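Local coordinates for 2S Albumin protein (PDB 6IX1) that probably serves as a seed albumin of the hemopexin fold, a four-bladed beta-propeller, although its exact biological role is not established, at residues E104-P107 against V108-N111; T151-N154 against I155-F159; S47-P50 against S51-G54. All coordinates share one frame; numbering follows the deposited sequence. Where two conformers were deposited one is given.

Contact 1: E104-P107 against V108-N111; sequences EMFP and VLKN
Phe106 to Lys110 wind through a short 3-10 segment of two overlapping turns, closed by successive i to i+3 bonds in which Phe106 O accepts Leu109 N (2.8 Å) and Pro107 O accepts Lys110 N (3.0 Å). In this hemopexin-type beta-propeller the segment lies on the outside of the molecule, directly after the short helix 102-105, which ends as Phe106 leaves helical angles with phi -131°. Pro107, with no N-H to offer, fits the first corner, and the bond that spans it, from Leu109 N, is fairly straight at 157°.

The side chains of Phe106 and Leu109 run side by side and point the same way, inward to the protein. Both carry CG anti to the carbonyl carbon, and this shared first torsion (chi1 -60° in Leu109) sets the branch CD1 against CB of Phe106 at 3.8 Å. Met105, the preceding residue, puts its CG over one face of the ring, 3.6 Å above the plane and offset toward the rim. Beyond the turn, Phe106 reaches Tyr74 and Phe76 of strand 72-77 as well as Ile141, and Leu109 rests on Leu148 and Phe114, which joins two neighbouring sheets across this corner.

Pro107 and Lys110 are exposed, while Val108, though exposed too, also rests on Ile141 and Leu148. Lys110 stretches away from the turn with an extended chain beyond CG; the part of it that stays close is its first carbon, with CB 3.3 Å from Pro107 O. On the buried side, the methyl CD1 of Leu109 comes to the aromatic ring obliquely, 4.2 Å from Phe106 CG.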
# COMPACT_ATOMS: atom_id res chain seq x y z
N GLU A 104 -8.69 -5.28 16.74
CA GLU A 104 -8.75 -6.71 17.04
C GLU A 104 -7.67 -7.48 16.26
O GLU A 104 -7.07 -8.42 16.81
CB GLU A 104 -10.12 -7.24 16.75
CG GLU A 104 -11.17 -6.82 17.76
CD GLU A 104 -12.52 -7.22 17.21
OE1 GLU A 104 -13.02 -8.29 17.60
OE2 GLU A 104 -13.09 -6.42 16.40
N MET A 105 -7.36 -7.08 15.03
CA MET A 105 -6.32 -7.75 14.23
C MET A 105 -4.94 -7.52 14.86
O MET A 105 -4.12 -8.40 14.86
CB MET A 105 -6.37 -7.29 12.78
CG MET A 105 -5.51 -8.08 11.90
SD MET A 105 -6.03 -9.78 11.63
CE MET A 105 -7.24 -9.48 10.33
N PHE A 106 -4.72 -6.27 15.28
CA PHE A 106 -3.42 -5.82 15.80
C PHE A 106 -3.69 -5.12 17.10
O PHE A 106 -3.77 -3.88 17.15
CB PHE A 106 -2.72 -4.88 14.83
CG PHE A 106 -2.52 -5.40 13.44
CD1 PHE A 106 -1.51 -6.31 13.16
CD2 PHE A 106 -3.37 -5.01 12.43
CE1 PHE A 106 -1.40 -6.83 11.86
CE2 PHE A 106 -3.20 -5.50 11.11
CZ PHE A 106 -2.20 -6.36 10.83
N PRO A 107 -3.85 -5.88 18.21
CA PRO A 107 -4.13 -5.25 19.51
C PRO A 107 -3.18 -4.11 19.94
O PRO A 107 -3.65 -3.19 20.65
CB PRO A 107 -4.07 -6.44 20.47
CG PRO A 107 -4.63 -7.58 19.64
CD PRO A 107 -4.03 -7.33 18.27
N VAL A 108 -1.92 -4.12 19.49
CA VAL A 108 -0.99 -3.03 19.86
C VAL A 108 -1.47 -1.70 19.29
O VAL A 108 -1.02 -0.64 19.75
CB VAL A 108 0.44 -3.27 19.38
CG1 VAL A 108 1.08 -4.40 20.15
CG2 VAL A 108 0.57 -3.38 17.87
N LEU A 109 -2.32 -1.76 18.28
CA LEU A 109 -2.83 -0.54 17.62
C LEU A 109 -4.12 -0.04 18.28
O LEU A 109 -4.57 1.04 17.92
CB LEU A 109 -3.03 -0.79 16.09
CG LEU A 109 -1.79 -1.20 15.30
CD1 LEU A 109 -2.13 -1.28 13.80
CD2 LEU A 109 -0.66 -0.29 15.54
N LYS A 110 -4.72 -0.83 19.15
CA LYS A 110 -5.92 -0.33 19.84
C LYS A 110 -5.57 0.97 20.56
O LYS A 110 -4.45 1.10 21.13
CB LYS A 110 -6.43 -1.35 20.86
CG LYS A 110 -7.80 -1.04 21.44
CD LYS A 110 -8.14 -1.92 22.65
CE LYS A 110 -9.54 -1.54 23.12
NZ LYS A 110 -9.91 -2.17 24.40
N ASN A 111 -6.47 1.93 20.50
CA ASN A 111 -6.30 3.24 21.14
C ASN A 111 -5.29 4.14 20.48
O ASN A 111 -5.15 5.25 21.00
CB ASN A 111 -6.04 3.10 22.64
CG ASN A 111 -7.12 2.30 23.34
OD1 ASN A 111 -8.31 2.47 23.07
ND2 ASN A 111 -6.69 1.35 24.15

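Contact 2: T151-N154 against I155-F159; sequences TIRN and ITDGF
Arg153 and Asp157 are brought together by two torsions: the arginine chain bends at chi3 (-60°), folding its guanidinium back over Asp157, while CG of Asp157 stands anti to its own carbonyl carbon (chi1 -65°), which puts the carboxylate beside Asn154, where chi2 turns OD2 to its N. This is the step from strand 151-154 of a hemopexin-type propeller sheet into the weakly bonded helix at about 155-158. Asp157 OD2 accepts Asn154 N at 3.0 Å, met from above the carboxylate plane, and Asp157 N returns to Asn154 O at 2.9 Å. The side-chain bond has the form of one half of a capping box. The amide of Asn154 is engaged elsewhere, its OD1 bonded to Lys137 NZ.

No salt bridge joins Arg153 to Asp157, since NE and OD2 are 5.0 Å apart; the guanidinium instead lays one face over Asp157 CB and Gly158 N. Its NH2 bonds Tyr138 OH, and Arg140 and a bound sulfate are close by. A leucine in place of Arg153 would probably leave Tyr138 OH without this partner and uncover Asp157 CB. At the near end of the arginine chain, CB lies 3.4 Å from Asp157 OD2.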
# COMPACT_ATOMS: atom_id res chain seq x y z
N THR A 151 7.72 3.82 18.23
CA THR A 151 6.63 4.75 18.54
C THR A 151 6.07 5.32 17.28
O THR A 151 6.67 5.11 16.19
CB THR A 151 7.10 5.84 19.50
OG1 THR A 151 7.97 6.76 18.81
CG2 THR A 151 7.72 5.26 20.76
N ILE A 152 4.99 6.05 17.41
CA ILE A 152 4.31 6.63 16.25
C ILE A 152 4.74 8.10 16.21
O ILE A 152 4.57 8.86 17.23
CB ILE A 152 2.81 6.47 16.36
CG1 ILE A 152 2.42 5.01 16.52
CG2 ILE A 152 2.16 7.17 15.19
CD1 ILE A 152 0.94 4.81 16.89
N ARG A 153 5.41 8.54 15.18
CA ARG A 153 6.12 9.81 15.03
C ARG A 153 5.64 10.57 13.79
O ARG A 153 4.82 10.05 13.04
CB ARG A 153 7.64 9.62 14.91
CG ARG A 153 8.10 8.81 16.11
CD ARG A 153 9.62 8.68 16.02
NE ARG A 153 10.08 7.99 14.79
CZ ARG A 153 11.30 8.04 14.33
NH1 ARG A 153 12.23 8.77 14.96
NH2 ARG A 153 11.59 7.41 13.23
N ASN A 154 6.19 11.75 13.57
CA ASN A 154 5.84 12.41 12.32
C ASN A 154 6.56 11.63 11.20
O ASN A 154 7.68 11.18 11.37
CB ASN A 154 6.24 13.88 12.36
CG ASN A 154 5.34 14.73 13.21
OD1 ASN A 154 4.43 14.27 13.86
ND2 ASN A 154 5.58 16.00 13.21
N ILE A 155 5.91 11.68 10.04
CA ILE A 155 6.56 11.12 8.82
C ILE A 155 7.97 11.65 8.66
O ILE A 155 8.92 10.89 8.35
CB ILE A 155 5.69 11.43 7.61
CG1 ILE A 155 4.40 10.62 7.67
CG2 ILE A 155 6.48 11.22 6.31
CD1 ILE A 155 3.35 10.92 6.63
N THR A 156 8.18 12.96 8.88
CA THR A 156 9.48 13.53 8.62
C THR A 156 10.49 13.24 9.73
O THR A 156 11.64 13.62 9.58
CB THR A 156 9.37 15.01 8.32
OG1 THR A 156 8.71 15.65 9.40
CG2 THR A 156 8.69 15.28 7.01
N ASP A 157 10.04 12.70 10.86
CA ASP A 157 11.06 12.18 11.82
C ASP A 157 11.78 10.96 11.25
O ASP A 157 12.95 10.77 11.52
CB ASP A 157 10.43 11.76 13.14
CG ASP A 157 9.82 12.97 13.90
OD1 ASP A 157 10.48 14.00 13.86
OD2 ASP A 157 8.78 12.78 14.54
N GLY A 158 11.12 10.10 10.50
CA GLY A 158 11.74 8.98 9.81
C GLY A 158 12.30 9.34 8.46
O GLY A 158 13.28 8.74 8.02
N PHE A 159 11.57 10.23 7.79
CA PHE A 159 11.82 10.56 6.35
C PHE A 159 11.97 12.06 6.17
O PHE A 159 11.16 12.66 5.48
CB PHE A 159 10.69 9.94 5.50
CG PHE A 159 10.50 8.49 5.64
CD1 PHE A 159 11.19 7.62 4.81
CD2 PHE A 159 9.59 7.98 6.55
CE1 PHE A 159 11.04 6.27 4.95
CE2 PHE A 159 9.44 6.61 6.67
CZ PHE A 159 10.13 5.77 5.85

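Contact 3: S47-P50 against S51-G54; sequences SGFP and SLAG
The Phe49 ring is met obliquely by Leu52, whose methyl CD1 leans toward it and makes its closest contact lower down, 3.8 Å from Phe49 CB. Tyr24 brings a second ring to the aromatic group, the two planes inclined at about 50°, and Tyr86 and Asp93, both in loops, also touch it.

In Leu52 the first torsion (chi1 -59°) sets CG beside the backbone N, directing CD1 to Phe49 CB; the branching carbon CG itself is 4.0 Å from that same Phe49 CB. Leu52 CB also comes to 3.4 Å from Phe49 O, the oxygen its own N-H binds. Both residues are buried, and their apolar side chains meet on one side of the turn.

The backbone makes a 3-10 turn that follows the short helix 45-48, a helix that comes after the last strand of the first sheet in this hemopexin-type beta-propeller. Phe49 is the first residue to leave helical angles, and Pro50, which has no N-H, takes the next place. Leu52 N donates to Phe49 O at 2.8 Å, and Ala53 N donates to Pro50 O at 3.0 Å, two successive i to i+3 bonds that are both fairly straight at their hydrogens. The chain then leaves through Gly54, and the carbonyl of Leu52 is taken up just beyond by the hydroxyl of Thr55. The methyl CB of Ala53 lies 3.4 Å from Pro50 O.

Ser51 sits inside both turns. Its OG occupies the position between backbone N and carbonyl carbon, from where it is hydrogen-bonded to Asp93 OD2, tying the turn to a loop that Pro50 also touches.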
# COMPACT_ATOMS: atom_id res chain seq x y z
N SER A 47 -14.82 -9.24 -8.13
CA SER A 47 -14.61 -10.19 -9.24
C SER A 47 -13.23 -10.85 -9.12
O SER A 47 -13.11 -12.11 -9.19
CB SER A 47 -14.75 -9.45 -10.54
OG SER A 47 -14.40 -10.27 -11.65
N GLY A 48 -12.20 -10.03 -8.98
CA GLY A 48 -10.81 -10.52 -8.91
C GLY A 48 -10.59 -11.41 -7.72
O GLY A 48 -9.72 -12.29 -7.82
N PHE A 49 -11.26 -11.08 -6.63
CA PHE A 49 -11.07 -11.72 -5.30
C PHE A 49 -12.42 -12.12 -4.76
O PHE A 49 -12.97 -11.48 -3.86
CB PHE A 49 -10.33 -10.72 -4.41
CG PHE A 49 -9.03 -10.28 -5.03
CD1 PHE A 49 -7.94 -11.15 -5.12
CD2 PHE A 49 -8.95 -9.05 -5.60
CE1 PHE A 49 -6.78 -10.78 -5.80
CE2 PHE A 49 -7.83 -8.67 -6.28
CZ PHE A 49 -6.73 -9.52 -6.35
N PRO A 50 -12.96 -13.24 -5.28
CA PRO A 50 -14.29 -13.63 -4.84
C PRO A 50 -14.39 -13.87 -3.34
O PRO A 50 -15.48 -13.73 -2.78
CB PRO A 50 -14.63 -14.85 -5.66
CG PRO A 50 -13.83 -14.69 -6.92
CD PRO A 50 -12.55 -13.98 -6.50
N SER A 51 -13.29 -14.20 -2.69
CA SER A 51 -13.26 -14.37 -1.21
C SER A 51 -13.73 -13.08 -0.53
O SER A 51 -14.15 -13.16 0.63
CB SER A 51 -11.90 -14.82 -0.72
OG SER A 51 -10.90 -13.88 -0.95
N LEU A 52 -13.61 -11.93 -1.18
CA LEU A 52 -13.93 -10.62 -0.61
C LEU A 52 -15.32 -10.15 -1.01
O LEU A 52 -15.77 -9.08 -0.60
CB LEU A 52 -12.86 -9.62 -1.07
CG LEU A 52 -11.44 -9.96 -0.67
CD1 LEU A 52 -10.49 -8.84 -1.15
CD2 LEU A 52 -11.40 -10.10 0.82
N ALA A 53 -16.02 -10.89 -1.88
CA ALA A 53 -17.38 -10.49 -2.31
C ALA A 53 -18.27 -10.37 -1.08
O ALA A 53 -18.17 -11.19 -0.20
CB ALA A 53 -17.92 -11.45 -3.31
N GLY A 54 -19.09 -9.31 -1.03
CA GLY A 54 -20.00 -9.05 0.08
C GLY A 54 -19.33 -8.46 1.29
O GLY A 54 -20.02 -8.36 2.29

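In the fold
Along the chain the order is contact 3, contact 1, contact 2, and each involves a short helix that follows the last strand of one of the four antiparallel sheets. Their centres lie 18 to 19 Å from the centre of the chain, spaced round the rim of the propeller. Contacts 3 and 1 are about 25 Å apart between centres, and contacts 1 and 2 about 20 Å; contacts 2 and 3, about 35 Å apart, lie on opposite sides of the chain's centre. None touches another. Contacts 1 and 3 are near copies of one turn, consistent with repeated hemopexin units, whereas contact 2 captures the step into the corresponding helix after the third sheet.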